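Local coordinates for high affinity transport system protein p37 (Mycoplasma hyorhinis, PDB 3EKI) that serves as the extracytoplasmic lipoprotein of a high-affinity transport system and holds thiamine diphosphate in its binding pocket, at residues A[371-374]-A[375-379]; A[68-71]-A[72-75]. All blocks are in the same frame, centred on the assembly; numbering follows the deposited sequence.

Contact 2 comes first along the chain, on helix 64-85, and contact 1 follows some 300 residues later in the loop between helix 354-369 and strand 383-386. Their centres are nevertheless only about 10 Å apart, on the same side of the centre of the chain, and the loop packs against the helix. Direct contact supports this: Asn75 ND2 reaches Gln372 O at 3.1 Å, a probable hydrogen bond, and Thr374 O packs 3.1 Å from Val68 CG1. The loop runs on from this junction to thiamine diphosphate, so the 371-379 segment connects the surface of a helix to the pocket of a binding protein of the PBP clan.

Contact 1 (A[371-374]-A[375-379]); sequences KQDT and YGPLL. With TPP (thiamine diphosphate), chain B.
A single carboxylate oxygen of Asp373 takes two successive backbone N-H groups: OD1 lies 2.9 Å from both Tyr375 N and Gly376 N. The bond from Gly376 is the straighter, with an N-H...O angle of 161° against 144° for Tyr375. Both donors stand above the same face of the carboxylate plane, well tilted from it. The aspartate reaches them because its CG is anti to the backbone N (chi1 -178°), which swings the carboxylate over the beginning of the next turn. With no side chain on Gly376, OD2 settles 3.4 Å from its CA; this second oxygen is hydrogen-bonded to Tyr384 OH. The carboxylate thus ties the loop to strand 383-386 through Tyr384.

The bond from Tyr375 N, two residues on, closes an Asx turn. It comes shortly after the Schellman motif at Lys371, whose positive phi ends the preceding helix. Beyond it the chain coils through two overlapping turns, in which Tyr375 O accepts Leu378 N at 3.0 Å and Gly376 O accepts Leu379 N at 2.9 Å. The Pro377 ring lies at an angle across the aspartate side chain, its CD 3.3 Å from the backbone O of Asp373, while Leu378 CD1 approaches Thr374 O. The tyrosine ring leaves the turn altogether, meeting Trp54 edge to face and Phe72 obliquely. At the far end Leu379 O lies 3.0 Å from C2 of the thiazolium ring of thiamine diphosphate, a polarised position that would probably welcome a carbonyl oxygen.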
ATOM      1  N   LYS A 371     -10.512   2.839 -19.537  1.00 21.30           N
ATOM      2  CA  LYS A 371     -10.894   1.627 -18.847  1.00 21.61           C
ATOM      3  C   LYS A 371     -10.375   0.364 -19.500  1.00 20.65           C
ATOM      4  O   LYS A 371     -11.051  -0.655 -19.605  1.00 23.83           O
ATOM      5  CB  LYS A 371     -12.422   1.556 -18.722  1.00 40.49           C
ATOM      6  CG  LYS A 371     -12.972   2.312 -17.525  1.00 45.39           C
ATOM      7  CD  LYS A 371     -12.237   3.605 -17.210  1.00 43.84           C
ATOM      8  CE  LYS A 371     -12.798   4.258 -15.955  1.00 44.39           C
ATOM      9  NZ  LYS A 371     -12.602   3.394 -14.754  1.00 39.24           N
ATOM     10  N   GLN A 372      -9.121   0.420 -19.928  1.00 18.28           N
ATOM     11  CA  GLN A 372      -8.457  -0.709 -20.552  1.00 19.27           C
ATOM     12  C   GLN A 372      -7.397  -1.279 -19.630  1.00 16.70           C
ATOM     13  O   GLN A 372      -6.666  -2.200 -19.992  1.00 18.53           O
ATOM     14  CB  GLN A 372      -7.796  -0.299 -21.880  1.00 21.13           C
ATOM     15  CG  GLN A 372      -8.752   0.250 -22.917  1.00 27.75           C
ATOM     16  CD  GLN A 372      -8.033   0.760 -24.156  1.00 34.75           C
ATOM     17  OE1 GLN A 372      -6.827   0.570 -24.299  1.00 32.86           O
ATOM     18  NE2 GLN A 372      -8.774   1.408 -25.042  1.00 35.38           N
ATOM     19  N   ASP A 373      -7.295  -0.746 -18.409  1.00 13.24           N
ATOM     20  CA  ASP A 373      -6.288  -1.294 -17.516  1.00 16.26           C
ATOM     21  C   ASP A 373      -6.855  -2.461 -16.726  1.00 19.60           C
ATOM     22  O   ASP A 373      -7.580  -2.242 -15.757  1.00 17.19           O
ATOM     23  CB  ASP A 373      -5.795  -0.221 -16.541  1.00 13.83           C
ATOM     24  CG  ASP A 373      -4.710  -0.734 -15.619  1.00 13.60           C
ATOM     25  OD1 ASP A 373      -4.267  -1.876 -15.762  1.00 11.65           O
ATOM     26  OD2 ASP A 373      -4.304   0.019 -14.703  1.00 15.03           O
ATOM     27  N   THR A 374      -6.521  -3.668 -17.160  1.00 17.16           N
ATOM     28  CA  THR A 374      -7.016  -4.867 -16.516  1.00 17.64           C
ATOM     29  C   THR A 374      -6.131  -5.284 -15.362  1.00 14.24           C
ATOM     30  O   THR A 374      -6.463  -6.200 -14.619  1.00 18.03           O
ATOM     31  CB  THR A 374      -7.089  -6.050 -17.520  1.00 22.80           C
ATOM     32  OG1 THR A 374      -5.898  -6.085 -18.306  1.00 23.49           O
ATOM     33  CG2 THR A 374      -8.236  -5.846 -18.491  1.00 28.29           C
ATOM     34  N   TYR A 375      -4.977  -4.648 -15.206  1.00 13.22           N
ATOM     35  CA  TYR A 375      -4.013  -5.077 -14.203  1.00 11.48           C
ATOM     36  C   TYR A 375      -4.029  -4.213 -12.935  1.00  9.81           C
ATOM     37  O   TYR A 375      -4.177  -4.757 -11.832  1.00 12.20           O
ATOM     38  CB  TYR A 375      -2.596  -5.070 -14.778  1.00 13.32           C
ATOM     39  CG  TYR A 375      -1.469  -5.348 -13.825  1.00 11.39           C
ATOM     40  CD1 TYR A 375      -1.337  -6.541 -13.140  1.00 13.20           C
ATOM     41  CD2 TYR A 375      -0.494  -4.374 -13.603  1.00 18.23           C
ATOM     42  CE1 TYR A 375      -0.299  -6.791 -12.271  1.00 11.41           C
ATOM     43  CE2 TYR A 375       0.549  -4.618 -12.731  1.00 22.28           C
ATOM     44  CZ  TYR A 375       0.651  -5.818 -12.066  1.00 14.77           C
ATOM     45  OH  TYR A 375       1.689  -6.044 -11.197  1.00 16.59           O
ATOM     46  N   GLY A 376      -3.838  -2.928 -13.101  1.00 11.49           N
ATOM     47  CA  GLY A 376      -3.719  -1.995 -11.992  1.00 10.96           C
ATOM     48  C   GLY A 376      -4.774  -2.140 -10.917  1.00  8.41           C
ATOM     49  O   GLY A 376      -4.406  -2.182  -9.737  1.00 10.59           O
ATOM     50  N   PRO A 377      -6.041  -2.163 -11.290  1.00 10.86           N
ATOM     51  CA  PRO A 377      -7.086  -2.177 -10.234  1.00 11.97           C
ATOM     52  C   PRO A 377      -7.008  -3.419  -9.370  1.00 16.13           C
ATOM     53  O   PRO A 377      -7.487  -3.391  -8.218  1.00 16.74           O
ATOM     54  CB  PRO A 377      -8.389  -2.086 -11.019  1.00 12.94           C
ATOM     55  CG  PRO A 377      -7.974  -1.452 -12.312  1.00 19.93           C
ATOM     56  CD  PRO A 377      -6.671  -2.132 -12.618  1.00 11.07           C
ATOM     57  N   LEU A 378      -6.374  -4.499  -9.803  1.00 13.19           N
ATOM     58  CA  LEU A 378      -6.215  -5.692  -8.975  1.00 14.53           C
ATOM     59  C   LEU A 378      -5.230  -5.489  -7.825  1.00 17.16           C
ATOM     60  O   LEU A 378      -5.196  -6.230  -6.844  1.00 15.62           O
ATOM     61  CB  LEU A 378      -5.789  -6.904  -9.814  1.00 12.55           C
ATOM     62  CG  LEU A 378      -6.829  -7.362 -10.836  1.00 16.73           C
ATOM     63  CD1 LEU A 378      -6.285  -8.508 -11.666  1.00 24.01           C
ATOM     64  CD2 LEU A 378      -8.119  -7.785 -10.142  1.00 25.55           C
ATOM     65  N   LEU A 379      -4.423  -4.453  -7.960  1.00 11.85           N
ATOM     66  CA  LEU A 379      -3.426  -4.068  -6.991  1.00  9.68           C
ATOM     67  C   LEU A 379      -3.824  -2.810  -6.237  1.00 11.05           C
ATOM     68  O   LEU A 379      -3.093  -2.325  -5.367  1.00 14.09           O
ATOM     69  CB  LEU A 379      -2.073  -3.836  -7.697  1.00 17.86           C
ATOM     70  CG  LEU A 379      -1.225  -5.074  -7.976  1.00 28.68           C
ATOM     71  CD1 LEU A 379      -1.909  -6.037  -8.927  1.00 21.58           C
ATOM     72  CD2 LEU A 379       0.122  -4.642  -8.539  1.00 19.75           C
TER
HETATM   73  N1' TPP B 551      -6.296  -2.753  -2.919  1.00 14.65           N
HETATM   74  C2' TPP B 551      -6.300  -3.963  -3.531  1.00 11.40           C
HETATM   75  CM2 TPP B 551      -7.452  -4.300  -4.484  1.00 16.89           C
HETATM   76  N3' TPP B 551      -5.307  -4.845  -3.318  1.00 17.19           N
HETATM   77  C4' TPP B 551      -4.243  -4.477  -2.555  1.00 28.05           C
HETATM   78  N4' TPP B 551      -3.229  -5.336  -2.428  1.00 35.76           N
HETATM   79  C5' TPP B 551      -4.246  -3.256  -1.865  1.00 14.42           C
HETATM   80  C6' TPP B 551      -5.325  -2.406  -2.078  1.00 12.48           C
HETATM   81  C7' TPP B 551      -3.143  -2.781  -0.907  1.00 15.52           C
HETATM   82  N3  TPP B 551      -2.031  -2.036  -1.521  1.00 24.69           N
HETATM   83  C2  TPP B 551      -1.581  -2.218  -2.763  1.00 26.24           C
HETATM   84  S1  TPP B 551      -0.275  -1.099  -3.077  1.00 13.23           S
HETATM   85  C5  TPP B 551      -0.368  -0.431  -1.465  1.00  9.96           C
HETATM   86  C4  TPP B 551      -1.305  -1.162  -0.761  1.00 11.34           C
HETATM   87  CM4 TPP B 551      -1.810  -0.712   0.627  1.00 10.55           C
HETATM   88  C6  TPP B 551       0.585   0.636  -0.916  1.00  9.24           C
HETATM   89  C7  TPP B 551       1.948   0.021  -0.586  1.00  7.67           C
HETATM   90  O7  TPP B 551       1.783  -0.939   0.478  1.00 10.59           O
HETATM   91  PA  TPP B 551       2.775  -2.145   0.778  1.00 11.24           P
HETATM   92  O1A TPP B 551       2.104  -3.080   1.714  1.00 12.87           O
HETATM   93  O2A TPP B 551       3.247  -2.767  -0.506  1.00 14.10           O
HETATM   94  O3A TPP B 551       4.097  -1.533   1.383  1.00  7.56           O
HETATM   95  PB  TPP B 551       4.383  -1.215   2.931  1.00  8.38           P
HETATM   96  O1B TPP B 551       3.424  -0.177   3.426  1.00  7.46           O
HETATM   97  O2B TPP B 551       5.874  -0.691   2.927  1.00  9.80           O
HETATM   98  O3B TPP B 551       4.368  -2.564   3.768  1.00  9.52           O

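Contact 2 (A[68-71]-A[72-75]); sequences VINT and FLEN
Val68 O accepts from two directions: Phe72 N, one helical turn ahead, meets it at 3.0 Å with an N-H...O angle of 162°, and Thr374 OG1 of the loop adds a weak hydrogen bond. The same i to i+4 pattern repeats along helix 64-85, with Leu73 N 2.8 Å from Ile69 O and Asn75 N 2.9 Å from Thr71 O. That last bond is nearly straight, at 173°.

Side chains follow the same spacing. With chi1 at -157°, Ile69 CG1 leads away from its own N and brings CD1 obliquely to the Phe72 ring, 4.0 Å from Phe72 CD2. Ile69 CG1 is also 4.3 Å from Leu73 CD1. The Thr71 and Asn75 side chains run alongside each other in the same direction, Thr71 CG2 3.8 Å from Asn75 ND2, whose hydrogen-bond partner is Gln372 O.

Ile69 and Leu73 pack on Val100 of strand 97-103 and Phe72 on Phe364 and Leu367 of helix 354-369, while the 371-379 loop adds apolar contacts of its own. Backbone polarity is thus satisfied within the helix, and the Asn75 amide and the second, weak bond at Val68 O join it to the loop.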
ATOM      1  N   VAL A  68      -4.996 -12.122 -17.386  1.00 15.39           N
ATOM      2  CA  VAL A  68      -5.191 -10.702 -17.107  1.00 12.97           C
ATOM      3  C   VAL A  68      -3.970  -9.928 -17.623  1.00 10.08           C
ATOM      4  O   VAL A  68      -4.125  -8.896 -18.265  1.00 12.14           O
ATOM      5  CB  VAL A  68      -5.366 -10.401 -15.611  1.00 14.67           C
ATOM      6  CG1 VAL A  68      -5.207  -8.917 -15.297  1.00 23.84           C
ATOM      7  CG2 VAL A  68      -6.730 -10.848 -15.110  1.00 23.47           C
ATOM      8  N   ILE A  69      -2.795 -10.472 -17.336  1.00 16.14           N
ATOM      9  CA  ILE A  69      -1.578  -9.735 -17.693  1.00 11.85           C
ATOM     10  C   ILE A  69      -1.377  -9.690 -19.205  1.00 15.78           C
ATOM     11  O   ILE A  69      -0.938  -8.652 -19.714  1.00 12.49           O
ATOM     12  CB  ILE A  69      -0.314 -10.291 -17.018  1.00 16.91           C
ATOM     13  CG1 ILE A  69       0.819  -9.267 -16.904  1.00 16.24           C
ATOM     14  CG2 ILE A  69       0.186 -11.547 -17.704  1.00 25.31           C
ATOM     15  CD1 ILE A  69       0.485  -7.994 -16.157  1.00 22.69           C
ATOM     16  N   ASN A  70      -1.727 -10.771 -19.879  1.00 14.45           N
ATOM     17  CA  ASN A  70      -1.636 -10.770 -21.345  1.00 17.87           C
ATOM     18  C   ASN A  70      -2.584  -9.781 -21.985  1.00 17.42           C
ATOM     19  O   ASN A  70      -2.259  -9.072 -22.951  1.00 14.21           O
ATOM     20  CB  ASN A  70      -1.854 -12.206 -21.868  1.00 15.88           C
ATOM     21  CG  ASN A  70      -0.616 -13.022 -21.529  1.00 23.61           C
ATOM     22  OD1 ASN A  70       0.470 -12.457 -21.372  1.00 26.32           O
ATOM     23  ND2 ASN A  70      -0.773 -14.335 -21.433  1.00 42.08           N
ATOM     24  N   THR A  71      -3.816  -9.647 -21.505  1.00 10.37           N
ATOM     25  CA  THR A  71      -4.710  -8.627 -22.027  1.00 14.09           C
ATOM     26  C   THR A  71      -4.159  -7.239 -21.798  1.00 10.17           C
ATOM     27  O   THR A  71      -4.187  -6.333 -22.620  1.00 12.69           O
ATOM     28  CB  THR A  71      -6.094  -8.694 -21.341  1.00 21.56           C
ATOM     29  OG1 THR A  71      -6.723  -9.928 -21.700  1.00 25.24           O
ATOM     30  CG2 THR A  71      -6.968  -7.551 -21.823  1.00 23.86           C
ATOM     31  N   PHE A  72      -3.650  -7.076 -20.558  1.00 12.29           N
ATOM     32  CA  PHE A  72      -3.059  -5.783 -20.233  1.00 14.61           C
ATOM     33  C   PHE A  72      -1.899  -5.466 -21.190  1.00  7.86           C
ATOM     34  O   PHE A  72      -1.857  -4.344 -21.676  1.00  8.82           O
ATOM     35  CB  PHE A  72      -2.574  -5.767 -18.790  1.00 14.53           C
ATOM     36  CG  PHE A  72      -1.681  -4.598 -18.393  1.00  8.52           C
ATOM     37  CD1 PHE A  72      -2.247  -3.387 -18.084  1.00 13.21           C
ATOM     38  CD2 PHE A  72      -0.305  -4.756 -18.342  1.00 11.63           C
ATOM     39  CE1 PHE A  72      -1.452  -2.315 -17.705  1.00 13.01           C
ATOM     40  CE2 PHE A  72       0.502  -3.681 -17.965  1.00 14.72           C
ATOM     41  CZ  PHE A  72      -0.088  -2.478 -17.665  1.00 10.40           C
ATOM     42  N   LEU A  73      -1.023  -6.436 -21.394  1.00  8.09           N
ATOM     43  CA  LEU A  73       0.157  -6.151 -22.234  1.00  8.93           C
ATOM     44  C   LEU A  73      -0.186  -5.827 -23.677  1.00 13.26           C
ATOM     45  O   LEU A  73       0.469  -4.991 -24.315  1.00 12.27           O
ATOM     46  CB  LEU A  73       1.098  -7.360 -22.195  1.00 12.47           C
ATOM     47  CG  LEU A  73       1.845  -7.528 -20.871  1.00 12.05           C
ATOM     48  CD1 LEU A  73       2.474  -8.909 -20.847  1.00 12.58           C
ATOM     49  CD2 LEU A  73       2.841  -6.406 -20.651  1.00 18.28           C
ATOM     50  N   GLU A  74      -1.212  -6.495 -24.186  1.00 12.25           N
ATOM     51  CA  GLU A  74      -1.688  -6.235 -25.535  1.00 14.46           C
ATOM     52  C   GLU A  74      -2.290  -4.841 -25.601  1.00 15.88           C
ATOM     53  O   GLU A  74      -1.953  -4.061 -26.489  1.00 12.03           O
ATOM     54  CB  GLU A  74      -2.692  -7.291 -26.001  1.00 14.49           C
ATOM     55  CG  GLU A  74      -3.330  -6.974 -27.337  1.00 13.58           C
ATOM     56  CD  GLU A  74      -2.425  -7.195 -28.539  1.00 18.36           C
ATOM     57  OE1 GLU A  74      -1.329  -7.768 -28.391  1.00 16.83           O
ATOM     58  OE2 GLU A  74      -2.826  -6.771 -29.646  1.00 19.70           O
ATOM     59  N   ASN A  75      -3.161  -4.468 -24.650  1.00  8.80           N
ATOM     60  CA  ASN A  75      -3.707  -3.128 -24.661  1.00  9.11           C
ATOM     61  C   ASN A  75      -2.627  -2.059 -24.536  1.00  6.86           C
ATOM     62  O   ASN A  75      -2.708  -0.987 -25.146  1.00  9.06           O
ATOM     63  CB  ASN A  75      -4.678  -2.990 -23.483  1.00 10.80           C
ATOM     64  CG  ASN A  75      -5.973  -3.743 -23.696  1.00 18.35           C
ATOM     65  OD1 ASN A  75      -6.247  -4.251 -24.774  1.00 15.44           O
ATOM     66  ND2 ASN A  75      -6.803  -3.828 -22.652  1.00 16.65           N
TER